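Local atomic coordinates of endoglucanase (Humicola insolens, PDB entry 1DYS), a protein that hydrolyses internal beta-1,4-glucosidic linkages of cellulose as an endoglucanase of glycoside hydrolase family 6, a part of the recycling of plant biomass. Residues D16-L21 with Y42-V47; D22-A27 with Y334-T339; D191-T196 with T248-A253. One frame throughout, in Å; residues are numbered along the deposited sequence. Where two conformers were deposited one is given.

From the N terminus, helix 15-29 supplies one side of two contacts. Its first turns, 16-21, meet 42-47 on helix 34-46, so interaction 1 closes a short loop between successive helices. The next turns, 22-27, pair with 334-339 on helix 332-340, and interaction 2 thus brings the two ends of the domain together. The two contacts cross along the chain and touch in space, where Gln-44 NE2 meets Asp-22 OD1 in a probable hydrogen bond. Interaction 3, joining helix 190-207 to helix 243-255, is nested inside the long loop closed by interaction 2. It lies on the opposite side of the chain's centre, its own centre about 35 Å from that of interaction 1.

Interaction 1 of 3, residues D16-L21 with Y42-V47; sequences DYSSKL and YVQEKV
Gln-44 reaches across a nearly antiparallel helix pair to the backbone of Ser-18, in a helical hairpin on the outside of the distorted alpha/beta barrel of family 6. The axes run 9.0 Å apart, close enough for one amide to bridge them. With CG beside its backbone N (chi1 -74°) and the chain extended beyond, Gln-44 sends NE2 to Ser-18 O at 3.0 Å. The bond is almost straight, 176° at the hydrogen, and the acceptor lies practically in the amide plane. NE2 also donates to Asp-22 OD1. Were Gln-44 an alanine, Ser-18 O would probably lose this side-chain donor and Asp-22 OD1 its amide partner.

The small Ser-18 suits the close approach. Its modelled OG lies only 2.5 Å from Gln-44 O, in that carbonyl's plane; with a second conformer deposited, the strength of this bond is doubtful. Val-43 O accepts from a water at 2.9 Å.

Tyr-17 OH bonds Gly-312 O, and Lys-20 forms a salt bridge with Glu-314, a probable substrate-binding residue. Beside these bonds the contact is apolar: Leu-21 CD1 meets Val-43 CG1 at 3.6 Å and sits over the centre of the Tyr-17 ring, 3.8 Å above its plane.

Interaction 2 of 3, residues D22-A27 with Y334-T339; sequences DQTRQA and YAQMLT
Thr-24 lays its methyl group alongside the aliphatic part of Gln-336, CG2 coming within 3.6 Å of Gln-336 CG as the two side chains slide past each other in opposite directions. The methyl is anti to the backbone N, which leaves OG1 (chi1 -42°) on the N side and directs the branches to different neighbours. OG1 rests against a small residue, 3.4 Å from Ala-335 CB, and makes its hydrogen bond with Asp-332 OD1. A beta-branched, half-polar residue is well matched to this place, one arm packing on carbon and the other meeting a carboxylate.

One turn on, Ala-27 CB touches the amide of Gln-336, 3.6 Å from NE2. The extended chain of Gln-336 reaches across to helix 15-29, CG beside Thr-24 and the amide at Ala-27, and both ends of that amide are engaged: NE2 bonds Asp-332 OD2 and OE1 accepts from Arg-31. Asp-332, at the start of helix 332-340, therefore holds a residue of each helix.

The short axes cross at -72°, 9.7 Å apart, so the meeting is brief, and small side chains allow it: Ala-335 against Thr-24, and Ala-27 against the Gln-336 amide. Thr-339 turns its hydroxyl back to its own helix, where OG1 donates to Ala-335 O at 2.9 Å while the amide of Thr-339 reaches that oxygen from the opposite face of the carbonyl plane.

The chemistry implies a division of labour: methyl and methylene groups pack on carbon or on OG1 and NE2, polar atoms whose hydrogen bonds go to Asp-332, while Asp-332 and Arg-31 fix the rotation of Thr-24 and Gln-336.

Interaction 3 of 3, residues D191-T196 with T248-A253; sequences DKLEPT and TNIANA
The carboxylate of Glu-194 is the flat group that meets the facing helix, with OE2 3.6 Å from the methyl of Ala-253. OE1 is taken by Arg-257 in a salt bridge, and a water donates both to OE2 and to Ala-253 O, 2.6 Å from the latter, so the acid packs on the methyl and is linked to Ala-253 O through the water. A bend at chi2 (-67°) brings the carboxylate round, since the CB of Glu-194 points away from that helix. The amide of Asn-249 faces other company: its ND2 bonds Ser-240 OG, and its CB packs 3.8 Å from Leu-193 CD2.

Carbon fills the middle. The CB of Leu-193 is directed toward the segment 248-253, and CD2 does the touching, lying also 3.9 Å from Ile-250 CD1. Ile-250 CD1 meets Thr-196 CG2 as well, the two side chains crossing at about a right angle, so leucine and threonine together clasp the isoleucine. Thr-196 can offer its methyl because OG1 turns back to Lys-192 O at 2.8 Å. The helix is kinked at Pro-195, whose nitrogen has no proton to give; the next amide, Thr-196 N, resumes the pattern at Lys-192 O, from the face opposite OG1.

The axes cross at -50° and 9.5 Å apart, an angle consistent with ridges-into-grooves packing; the two helices follow successive parallel strands, 175-180 and 215-218, of the distorted alpha/beta barrel of family 6.

Interaction 1 of 3, residues D16-L21 with Y42-V47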
ATOM      1  N   ASP A  16     -15.613   1.372 -10.325  1.00 20.02           N
ATOM      2  CA  ASP A  16     -15.123   0.628  -9.152  1.00 18.50           C
ATOM      3  C   ASP A  16     -15.699   1.231  -7.874  1.00 19.89           C
ATOM      4  O   ASP A  16     -16.175   0.537  -6.955  1.00 20.29           O
ATOM      5  CB  ASP A  16     -13.605   0.649  -9.149  1.00 21.86           C
ATOM      6  CG  ASP A  16     -13.076  -0.161  -7.959  1.00 36.14           C
ATOM      7  OD1 ASP A  16     -13.587  -1.264  -7.635  1.00 38.17           O
ATOM      8  OD2 ASP A  16     -12.153   0.387  -7.332  1.00 36.83           O
ATOM      9  N   TYR A  17     -15.616   2.573  -7.800  1.00 18.14           N
ATOM     10  CA  TYR A  17     -16.185   3.269  -6.660  1.00 16.72           C
ATOM     11  C   TYR A  17     -17.665   3.011  -6.515  1.00 15.19           C
ATOM     12  O   TYR A  17     -18.247   2.769  -5.449  1.00 16.05           O
ATOM     13  CB  TYR A  17     -15.930   4.767  -6.842  1.00 17.07           C
ATOM     14  CG  TYR A  17     -16.408   5.709  -5.780  1.00 13.43           C
ATOM     15  CD1 TYR A  17     -16.304   5.444  -4.420  1.00 13.11           C
ATOM     16  CD2 TYR A  17     -16.982   6.926  -6.165  1.00 16.87           C
ATOM     17  CE1 TYR A  17     -16.739   6.378  -3.490  1.00 13.74           C
ATOM     18  CE2 TYR A  17     -17.426   7.859  -5.238  1.00 16.10           C
ATOM     19  CZ  TYR A  17     -17.294   7.562  -3.909  1.00 13.11           C
ATOM     20  OH  TYR A  17     -17.703   8.457  -2.947  1.00 14.15           O
ATOM     21  N   SER A  18     -18.435   3.124  -7.598  1.00 15.39           N
ATOM     22  CA  SER A  18     -19.865   2.810  -7.563  1.00 18.04           C
ATOM     23  C   SER A  18     -20.157   1.405  -7.059  1.00 17.83           C
ATOM     24  O   SER A  18     -21.091   1.199  -6.278  1.00 19.59           O
ATOM     25  CB  SER A  18     -20.405   3.023  -8.990  1.00 21.27           C
ATOM     26  OG  SER A  18     -20.842   4.362  -9.148  0.50 27.39           O
ATOM     27  N   SER A  19     -19.321   0.428  -7.411  1.00 17.26           N
ATOM     28  CA  SER A  19     -19.506  -0.927  -6.896  1.00 17.67           C
ATOM     29  C   SER A  19     -19.313  -1.003  -5.385  1.00 17.75           C
ATOM     30  O   SER A  19     -20.098  -1.623  -4.655  1.00 18.25           O
ATOM     31  CB  SER A  19     -18.564  -1.904  -7.625  1.00 20.98           C
ATOM     32  OG  SER A  19     -18.912  -1.977  -8.987  0.60 16.86           O
ATOM     33  N   LYS A  20     -18.268  -0.317  -4.904  1.00 17.13           N
ATOM     34  CA  LYS A  20     -17.975  -0.316  -3.480  1.00 13.44           C
ATOM     35  C   LYS A  20     -19.089   0.339  -2.668  1.00 17.29           C
ATOM     36  O   LYS A  20     -19.429  -0.114  -1.571  1.00 16.89           O
ATOM     37  CB  LYS A  20     -16.652   0.410  -3.222  1.00 17.94           C
ATOM     38  CG  LYS A  20     -15.480  -0.290  -3.930  1.00 24.75           C
ATOM     39  CD  LYS A  20     -14.231   0.453  -3.503  1.00 22.80           C
ATOM     40  CE  LYS A  20     -13.065   0.341  -4.426  1.00 28.68           C
ATOM     41  NZ  LYS A  20     -11.852   0.968  -3.833  1.00 22.43           N
ATOM     42  N   LEU A  21     -19.731   1.350  -3.211  1.00 17.11           N
ATOM     43  CA  LEU A  21     -20.840   2.042  -2.575  1.00 13.52           C
ATOM     44  C   LEU A  21     -22.072   1.161  -2.402  1.00 17.88           C
ATOM     45  O   LEU A  21     -22.931   1.513  -1.593  1.00 16.70           O
ATOM     46  CB  LEU A  21     -21.258   3.275  -3.397  1.00 15.72           C
ATOM     47  CG  LEU A  21     -20.318   4.442  -3.131  1.00 17.14           C
ATOM     48  CD1 LEU A  21     -20.507   5.560  -4.168  1.00 19.64           C
ATOM     49  CD2 LEU A  21     -20.478   5.028  -1.728  1.00 16.96           C
ATOM     50  N   TYR A  42     -27.903   7.641  -5.903  1.00 17.12           N
ATOM     51  CA  TYR A  42     -27.728   8.891  -6.635  1.00 17.44           C
ATOM     52  C   TYR A  42     -26.225   9.019  -6.933  1.00 17.60           C
ATOM     53  O   TYR A  42     -25.875   9.141  -8.095  1.00 18.30           O
ATOM     54  CB  TYR A  42     -28.209  10.141  -5.908  1.00 18.45           C
ATOM     55  CG  TYR A  42     -28.020  11.471  -6.604  1.00 19.03           C
ATOM     56  CD1 TYR A  42     -26.814  12.129  -6.632  1.00 17.73           C
ATOM     57  CD2 TYR A  42     -29.093  12.087  -7.251  1.00 21.04           C
ATOM     58  CE1 TYR A  42     -26.636  13.346  -7.268  1.00 18.75           C
ATOM     59  CE2 TYR A  42     -28.935  13.317  -7.882  1.00 28.47           C
ATOM     60  CZ  TYR A  42     -27.710  13.942  -7.890  1.00 28.03           C
ATOM     61  OH  TYR A  42     -27.570  15.156  -8.529  1.00 25.85           O
ATOM     62  N   VAL A  43     -25.429   8.881  -5.870  1.00 16.45           N
ATOM     63  CA  VAL A  43     -23.975   8.935  -6.126  1.00 13.47           C
ATOM     64  C   VAL A  43     -23.550   7.830  -7.066  1.00 18.93           C
ATOM     65  O   VAL A  43     -22.671   8.027  -7.925  1.00 17.25           O
ATOM     66  CB  VAL A  43     -23.191   8.874  -4.794  1.00 17.47           C
ATOM     67  CG1 VAL A  43     -21.673   8.872  -5.004  1.00 15.90           C
ATOM     68  CG2 VAL A  43     -23.622  10.034  -3.917  1.00 14.49           C
ATOM     69  N   GLN A  44     -24.076   6.598  -6.923  1.00 14.80           N
ATOM     70  CA  GLN A  44     -23.655   5.487  -7.753  1.00 16.17           C
ATOM     71  C   GLN A  44     -23.863   5.658  -9.259  1.00 15.63           C
ATOM     72  O   GLN A  44     -23.044   5.192 -10.058  1.00 16.96           O
ATOM     73  CB  GLN A  44     -24.405   4.178  -7.367  1.00 16.42           C
ATOM     74  CG  GLN A  44     -23.897   3.587  -6.057  1.00 19.44           C
ATOM     75  CD  GLN A  44     -24.679   2.327  -5.711  1.00 23.66           C
ATOM     76  OE1 GLN A  44     -25.875   2.412  -5.457  1.00 20.63           O
ATOM     77  NE2 GLN A  44     -24.031   1.163  -5.702  1.00 21.61           N
ATOM     78  N   GLU A  45     -24.957   6.312  -9.618  1.00 17.72           N
ATOM     79  CA  GLU A  45     -25.313   6.440 -11.022  1.00 20.01           C
ATOM     80  C   GLU A  45     -25.083   7.807 -11.602  1.00 18.93           C
ATOM     81  O   GLU A  45     -24.947   7.894 -12.833  1.00 23.99           O
ATOM     82  CB  GLU A  45     -26.808   6.137 -11.155  1.00 18.32           C
ATOM     83  CG  GLU A  45     -27.236   4.840 -10.516  1.00 23.77           C
ATOM     84  CD  GLU A  45     -28.470   4.249 -11.155  1.00 33.30           C
ATOM     85  OE1 GLU A  45     -29.344   5.024 -11.595  1.00 45.19           O
ATOM     86  OE2 GLU A  45     -28.585   3.008 -11.212  1.00 35.39           O
ATOM     87  N   LYS A  46     -25.125   8.856 -10.801  1.00 18.31           N
ATOM     88  CA  LYS A  46     -25.070  10.189 -11.368  1.00 18.40           C
ATOM     89  C   LYS A  46     -23.912  11.063 -10.976  1.00 23.82           C
ATOM     90  O   LYS A  46     -23.920  12.236 -11.392  1.00 24.60           O
ATOM     91  CB  LYS A  46     -26.376  10.940 -11.001  1.00 18.01           C
ATOM     92  CG  LYS A  46     -27.593  10.334 -11.685  1.00 23.69           C
ATOM     93  CD  LYS A  46     -28.759  10.223 -10.711  1.00 30.76           C
ATOM     94  CE  LYS A  46     -30.008   9.746 -11.429  1.00 45.46           C
ATOM     95  NZ  LYS A  46     -30.043   8.278 -11.721  1.00 43.16           N
ATOM     96  N   VAL A  47     -22.973  10.582 -10.145  1.00 17.29           N
ATOM     97  CA  VAL A  47     -21.931  11.533  -9.719  1.00 15.28           C
ATOM     98  C   VAL A  47     -20.564  11.055 -10.215  1.00 13.52           C
ATOM     99  O   VAL A  47     -20.222   9.944  -9.826  1.00 16.31           O
ATOM    100  CB  VAL A  47     -21.933  11.637  -8.192  1.00 14.62           C
ATOM    101  CG1 VAL A  47     -20.783  12.450  -7.642  1.00 13.84           C
ATOM    102  CG2 VAL A  47     -23.229  12.327  -7.686  1.00 17.49           C
TER
HETATM  103  O   HOH W   1     -20.173   6.589  -8.115  1.00 20.44           O

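Interaction 2 of 3, residues D22-A27 with Y334-T339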
ATOM      1  N   ASP A  22     -22.151   0.099  -3.201  1.00 18.31           N
ATOM      2  CA  ASP A  22     -23.288  -0.819  -2.983  1.00 17.60           C
ATOM      3  C   ASP A  22     -23.330  -1.293  -1.541  1.00 20.83           C
ATOM      4  O   ASP A  22     -24.407  -1.400  -0.933  1.00 20.39           O
ATOM      5  CB  ASP A  22     -23.264  -2.003  -3.946  1.00 17.76           C
ATOM      6  CG  ASP A  22     -24.671  -2.317  -4.419  1.00 28.60           C
ATOM      7  OD1 ASP A  22     -25.279  -1.386  -4.986  1.00 23.59           O
ATOM      8  OD2 ASP A  22     -25.141  -3.467  -4.208  1.00 24.61           O
ATOM      9  N   GLN A  23     -22.164  -1.527  -0.911  1.00 18.04           N
ATOM     10  CA  GLN A  23     -22.147  -1.913   0.496  1.00 19.08           C
ATOM     11  C   GLN A  23     -22.839  -0.854   1.337  1.00 21.56           C
ATOM     12  O   GLN A  23     -23.611  -1.163   2.255  1.00 22.98           O
ATOM     13  CB  GLN A  23     -20.699  -2.077   0.989  1.00 19.16           C
ATOM     14  CG  GLN A  23     -20.628  -2.443   2.466  1.00 25.29           C
ATOM     15  CD  GLN A  23     -19.240  -2.865   2.906  1.00 30.48           C
ATOM     16  OE1 GLN A  23     -19.054  -3.219   4.077  1.00 28.64           O
ATOM     17  NE2 GLN A  23     -18.257  -2.847   2.023  1.00 17.97           N
ATOM     18  N   THR A  24     -22.593   0.432   1.009  1.00 17.27           N
ATOM     19  CA  THR A  24     -23.195   1.517   1.782  1.00 17.10           C
ATOM     20  C   THR A  24     -24.698   1.544   1.604  1.00 20.53           C
ATOM     21  O   THR A  24     -25.462   1.730   2.545  1.00 20.84           O
ATOM     22  CB  THR A  24     -22.583   2.893   1.390  1.00 12.75           C
ATOM     23  OG1 THR A  24     -21.158   2.708   1.255  1.00 18.44           O
ATOM     24  CG2 THR A  24     -22.826   3.942   2.450  1.00 16.82           C
ATOM     25  N   ARG A  25     -25.135   1.440   0.362  1.00 21.00           N
ATOM     26  CA  ARG A  25     -26.545   1.376   0.030  1.00 17.91           C
ATOM     27  C   ARG A  25     -27.171   0.178   0.735  1.00 19.93           C
ATOM     28  O   ARG A  25     -28.199   0.439   1.359  1.00 24.01           O
ATOM     29  CB  ARG A  25     -26.763   1.185  -1.472  1.00 21.80           C
ATOM     30  CG  ARG A  25     -28.117   1.757  -1.905  1.00 27.75           C
ATOM     31  CD  ARG A  25     -28.264   1.385  -3.418  1.00 31.43           C
ATOM     32  NE  ARG A  25     -28.414  -0.074  -3.347  1.00 36.58           N
ATOM     33  CZ  ARG A  25     -29.629  -0.561  -3.052  1.00 38.46           C
ATOM     34  NH1 ARG A  25     -30.726   0.168  -2.897  1.00 41.76           N
ATOM     35  NH2 ARG A  25     -29.653  -1.863  -2.912  1.00 22.34           N
ATOM     36  N   GLN A  26     -26.542  -0.995   0.686  1.00 18.69           N
ATOM     37  CA  GLN A  26     -27.093  -2.110   1.475  1.00 22.07           C
ATOM     38  C   GLN A  26     -27.175  -1.814   2.965  1.00 26.43           C
ATOM     39  O   GLN A  26     -28.176  -2.162   3.624  1.00 24.10           O
ATOM     40  CB  GLN A  26     -26.184  -3.341   1.269  1.00 22.74           C
ATOM     41  CG  GLN A  26     -26.287  -3.891  -0.161  1.00 21.81           C
ATOM     42  CD  GLN A  26     -25.171  -4.858  -0.481  1.00 26.15           C
ATOM     43  OE1 GLN A  26     -24.857  -5.193  -1.625  1.00 29.54           O
ATOM     44  NE2 GLN A  26     -24.468  -5.369   0.524  1.00 28.77           N
ATOM     45  N   ALA A  27     -26.179  -1.182   3.585  1.00 22.76           N
ATOM     46  CA  ALA A  27     -26.180  -0.884   5.014  1.00 22.86           C
ATOM     47  C   ALA A  27     -27.338   0.011   5.411  1.00 26.56           C
ATOM     48  O   ALA A  27     -28.081  -0.258   6.370  1.00 29.72           O
ATOM     49  CB  ALA A  27     -24.846  -0.278   5.454  1.00 21.10           C
ATOM     50  N   TYR A 334     -17.599   5.467   7.303  1.00 15.39           N
ATOM     51  CA  TYR A 334     -17.266   6.806   6.816  1.00 14.46           C
ATOM     52  C   TYR A 334     -18.138   7.161   5.612  1.00 15.06           C
ATOM     53  O   TYR A 334     -18.584   8.316   5.552  1.00 16.95           O
ATOM     54  CB  TYR A 334     -15.774   6.883   6.538  1.00 14.33           C
ATOM     55  CG  TYR A 334     -15.250   8.285   6.396  1.00 16.96           C
ATOM     56  CD1 TYR A 334     -15.421   8.950   5.184  1.00 12.69           C
ATOM     57  CD2 TYR A 334     -14.587   8.951   7.399  1.00 17.31           C
ATOM     58  CE1 TYR A 334     -14.946  10.242   4.994  1.00 14.54           C
ATOM     59  CE2 TYR A 334     -14.097  10.227   7.245  1.00 16.18           C
ATOM     60  CZ  TYR A 334     -14.284  10.866   6.026  1.00 14.97           C
ATOM     61  OH  TYR A 334     -13.819  12.144   5.874  1.00 16.04           O
ATOM     62  N   ALA A 335     -18.315   6.195   4.711  1.00 17.05           N
ATOM     63  CA  ALA A 335     -19.194   6.380   3.571  1.00 18.69           C
ATOM     64  C   ALA A 335     -20.636   6.659   4.020  1.00 18.05           C
ATOM     65  O   ALA A 335     -21.249   7.596   3.488  1.00 16.39           O
ATOM     66  CB  ALA A 335     -19.195   5.166   2.662  1.00 16.72           C
ATOM     67  N   GLN A 336     -21.117   6.002   5.051  1.00 17.93           N
ATOM     68  CA  GLN A 336     -22.451   6.316   5.595  1.00 16.33           C
ATOM     69  C   GLN A 336     -22.466   7.734   6.122  1.00 14.31           C
ATOM     70  O   GLN A 336     -23.386   8.526   5.840  1.00 18.81           O
ATOM     71  CB  GLN A 336     -22.829   5.272   6.677  1.00 16.97           C
ATOM     72  CG  GLN A 336     -23.048   3.889   6.082  1.00 21.18           C
ATOM     73  CD  GLN A 336     -23.317   2.896   7.204  1.00 22.27           C
ATOM     74  OE1 GLN A 336     -24.203   3.193   8.025  1.00 26.15           O
ATOM     75  NE2 GLN A 336     -22.579   1.804   7.252  1.00 19.55           N
ATOM     76  N   MET A 337     -21.444   8.201   6.840  1.00 16.42           N
ATOM     77  CA  MET A 337     -21.350   9.553   7.339  1.00 15.57           C
ATOM     78  C   MET A 337     -21.392  10.593   6.227  1.00 19.15           C
ATOM     79  O   MET A 337     -22.102  11.616   6.244  1.00 17.09           O
ATOM     80  CB  MET A 337     -20.119   9.741   8.238  1.00 12.96           C
ATOM     81  CG  MET A 337     -19.834  11.199   8.566  1.00 13.77           C
ATOM     82  SD  MET A 337     -18.140  11.585   9.072  1.00 17.79           S
ATOM     83  CE  MET A 337     -17.348  11.317   7.473  1.00 15.11           C
ATOM     84  N   LEU A 338     -20.619  10.333   5.146  1.00 17.12           N
ATOM     85  CA  LEU A 338     -20.597  11.300   4.048  1.00 13.22           C
ATOM     86  C   LEU A 338     -22.013  11.401   3.431  1.00 12.62           C
ATOM     87  O   LEU A 338     -22.356  12.482   2.953  1.00 16.09           O
ATOM     88  CB  LEU A 338     -19.620  10.908   2.948  1.00 12.72           C
ATOM     89  CG  LEU A 338     -18.118  11.001   3.328  1.00 12.16           C
ATOM     90  CD1 LEU A 338     -17.343  10.273   2.240  1.00 14.66           C
ATOM     91  CD2 LEU A 338     -17.652  12.417   3.563  1.00 14.99           C
ATOM     92  N   THR A 339     -22.740  10.301   3.468  1.00 15.20           N
ATOM     93  CA  THR A 339     -24.074  10.289   2.856  1.00 14.07           C
ATOM     94  C   THR A 339     -25.052  11.066   3.725  1.00 17.40           C
ATOM     95  O   THR A 339     -25.719  11.958   3.228  1.00 16.52           O
ATOM     96  CB  THR A 339     -24.566   8.846   2.728  1.00 14.09           C
ATOM     97  OG1 THR A 339     -23.693   8.040   1.915  1.00 17.23           O
ATOM     98  CG2 THR A 339     -25.935   8.827   2.038  1.00 15.79           C
TER

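Interaction 3 of 3, residues D191-T196 with T248-A253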
ATOM      1  N   ASP A 191       2.871  34.254   1.549  1.00 23.12           N
ATOM      2  CA  ASP A 191       4.251  33.910   1.240  1.00 27.43           C
ATOM      3  C   ASP A 191       4.410  32.609   0.460  1.00 25.12           C
ATOM      4  O   ASP A 191       5.569  32.266   0.214  1.00 27.19           O
ATOM      5  CB  ASP A 191       5.074  33.837   2.526  1.00 32.82           C
ATOM      6  CG  ASP A 191       4.892  32.576   3.345  1.00 39.62           C
ATOM      7  OD1 ASP A 191       3.867  31.865   3.235  1.00 36.24           O
ATOM      8  OD2 ASP A 191       5.815  32.275   4.146  1.00 38.36           O
ATOM      9  N   LYS A 192       3.333  31.905   0.107  1.00 26.92           N
ATOM     10  CA  LYS A 192       3.417  30.692  -0.657  1.00 24.87           C
ATOM     11  C   LYS A 192       2.895  30.761  -2.080  1.00 24.18           C
ATOM     12  O   LYS A 192       3.284  29.892  -2.861  1.00 23.32           O
ATOM     13  CB  LYS A 192       2.592  29.548  -0.024  1.00 25.77           C
ATOM     14  CG  LYS A 192       3.124  29.094   1.321  1.00 29.05           C
ATOM     15  CD  LYS A 192       4.430  28.340   1.119  1.00 27.96           C
ATOM     16  CE  LYS A 192       5.510  28.924   2.012  1.00 45.28           C
ATOM     17  NZ  LYS A 192       5.041  28.984   3.424  1.00 39.91           N
ATOM     18  N   LEU A 193       2.095  31.752  -2.443  1.00 25.73           N
ATOM     19  CA  LEU A 193       1.558  31.838  -3.799  1.00 21.89           C
ATOM     20  C   LEU A 193       2.591  31.998  -4.895  1.00 25.66           C
ATOM     21  O   LEU A 193       2.471  31.424  -5.997  1.00 21.93           O
ATOM     22  CB  LEU A 193       0.558  33.001  -3.882  1.00 28.06           C
ATOM     23  CG  LEU A 193      -0.614  33.028  -2.914  1.00 30.24           C
ATOM     24  CD1 LEU A 193      -1.144  34.459  -2.802  1.00 29.65           C
ATOM     25  CD2 LEU A 193      -1.721  32.082  -3.344  1.00 29.18           C
ATOM     26  N   GLU A 194       3.610  32.836  -4.638  1.00 25.45           N
ATOM     27  CA  GLU A 194       4.639  33.014  -5.682  1.00 28.77           C
ATOM     28  C   GLU A 194       5.579  31.837  -5.797  1.00 23.06           C
ATOM     29  O   GLU A 194       5.818  31.312  -6.882  1.00 24.93           O
ATOM     30  CB  GLU A 194       5.383  34.340  -5.589  1.00 29.05           C
ATOM     31  CG  GLU A 194       4.468  35.502  -5.976  1.00 30.23           C
ATOM     32  CD  GLU A 194       4.062  35.511  -7.438  1.00 25.96           C
ATOM     33  OE1 GLU A 194       4.640  34.761  -8.265  1.00 28.60           O
ATOM     34  OE2 GLU A 194       3.139  36.303  -7.744  1.00 25.23           O
ATOM     35  N   PRO A 195       6.047  31.281  -4.698  1.00 23.57           N
ATOM     36  CA  PRO A 195       6.883  30.089  -4.711  1.00 22.27           C
ATOM     37  C   PRO A 195       6.132  28.980  -5.440  1.00 24.12           C
ATOM     38  O   PRO A 195       6.770  28.238  -6.181  1.00 26.09           O
ATOM     39  CB  PRO A 195       7.165  29.711  -3.245  1.00 26.84           C
ATOM     40  CG  PRO A 195       7.024  31.069  -2.599  1.00 27.05           C
ATOM     41  CD  PRO A 195       5.924  31.824  -3.346  1.00 23.97           C
ATOM     42  N   THR A 196       4.802  28.915  -5.316  1.00 24.28           N
ATOM     43  CA  THR A 196       4.028  27.924  -6.074  1.00 25.48           C
ATOM     44  C   THR A 196       4.032  28.199  -7.561  1.00 23.30           C
ATOM     45  O   THR A 196       4.249  27.333  -8.418  1.00 25.84           O
ATOM     46  CB  THR A 196       2.568  27.885  -5.563  1.00 20.97           C
ATOM     47  OG1 THR A 196       2.669  27.549  -4.171  1.00 28.42           O
ATOM     48  CG2 THR A 196       1.761  26.830  -6.285  1.00 24.74           C
ATOM     49  N   THR A 248      -8.555  31.816  -7.475  1.00 22.30           N
ATOM     50  CA  THR A 248      -8.327  33.180  -7.985  1.00 24.66           C
ATOM     51  C   THR A 248      -6.947  33.719  -7.655  1.00 22.02           C
ATOM     52  O   THR A 248      -6.306  34.360  -8.499  1.00 29.44           O
ATOM     53  CB  THR A 248      -9.427  34.129  -7.439  1.00 27.51           C
ATOM     54  OG1 THR A 248     -10.662  33.698  -8.005  1.00 27.39           O
ATOM     55  CG2 THR A 248      -9.136  35.585  -7.809  1.00 29.59           C
ATOM     56  N   ASN A 249      -6.381  33.431  -6.486  1.00 19.27           N
ATOM     57  CA  ASN A 249      -5.102  33.934  -6.036  1.00 17.79           C
ATOM     58  C   ASN A 249      -3.981  33.298  -6.855  1.00 22.81           C
ATOM     59  O   ASN A 249      -3.074  33.995  -7.287  1.00 22.30           O
ATOM     60  CB  ASN A 249      -4.912  33.677  -4.553  1.00 22.00           C
ATOM     61  CG  ASN A 249      -5.789  34.581  -3.694  1.00 25.24           C
ATOM     62  OD1 ASN A 249      -6.241  35.652  -4.136  1.00 28.91           O
ATOM     63  ND2 ASN A 249      -6.026  34.134  -2.471  1.00 23.15           N
ATOM     64  N   ILE A 250      -4.088  31.969  -7.033  1.00 20.27           N
ATOM     65  CA  ILE A 250      -3.095  31.305  -7.868  1.00 23.25           C
ATOM     66  C   ILE A 250      -3.264  31.803  -9.300  1.00 22.66           C
ATOM     67  O   ILE A 250      -2.271  32.173  -9.935  1.00 27.25           O
ATOM     68  CB  ILE A 250      -3.154  29.761  -7.822  1.00 17.89           C
ATOM     69  CG1 ILE A 250      -2.708  29.231  -6.465  1.00 21.31           C
ATOM     70  CG2 ILE A 250      -2.289  29.190  -8.958  1.00 20.72           C
ATOM     71  CD1 ILE A 250      -1.238  29.334  -6.118  1.00 25.73           C
ATOM     72  N   ALA A 251      -4.508  31.869  -9.803  1.00 20.78           N
ATOM     73  CA  ALA A 251      -4.720  32.303 -11.193  1.00 21.60           C
ATOM     74  C   ALA A 251      -4.173  33.705 -11.443  1.00 19.92           C
ATOM     75  O   ALA A 251      -3.567  33.935 -12.486  1.00 23.77           O
ATOM     76  CB  ALA A 251      -6.208  32.220 -11.511  1.00 24.91           C
ATOM     77  N   ASN A 252      -4.266  34.584 -10.453  1.00 21.91           N
ATOM     78  CA  ASN A 252      -3.708  35.943 -10.573  1.00 27.37           C
ATOM     79  C   ASN A 252      -2.188  35.961 -10.616  1.00 26.91           C
ATOM     80  O   ASN A 252      -1.566  36.673 -11.429  1.00 30.43           O
ATOM     81  CB  ASN A 252      -4.282  36.786  -9.421  1.00 29.77           C
ATOM     82  CG  ASN A 252      -5.752  37.121  -9.597  1.00 34.19           C
ATOM     83  OD1 ASN A 252      -6.396  36.804 -10.606  1.00 41.35           O
ATOM     84  ND2 ASN A 252      -6.399  37.758  -8.624  1.00 33.75           N
ATOM     85  N   ALA A 253      -1.514  35.126  -9.816  1.00 22.42           N
ATOM     86  CA  ALA A 253      -0.080  34.981  -9.793  1.00 23.09           C
ATOM     87  C   ALA A 253       0.396  34.397 -11.124  1.00 23.39           C
ATOM     88  O   ALA A 253       1.401  34.864 -11.656  1.00 29.01           O
ATOM     89  CB  ALA A 253       0.423  34.099  -8.662  1.00 30.28           C
TER
HETATM   90  O   HOH W   2       3.025  36.671 -10.649  1.00 25.86           O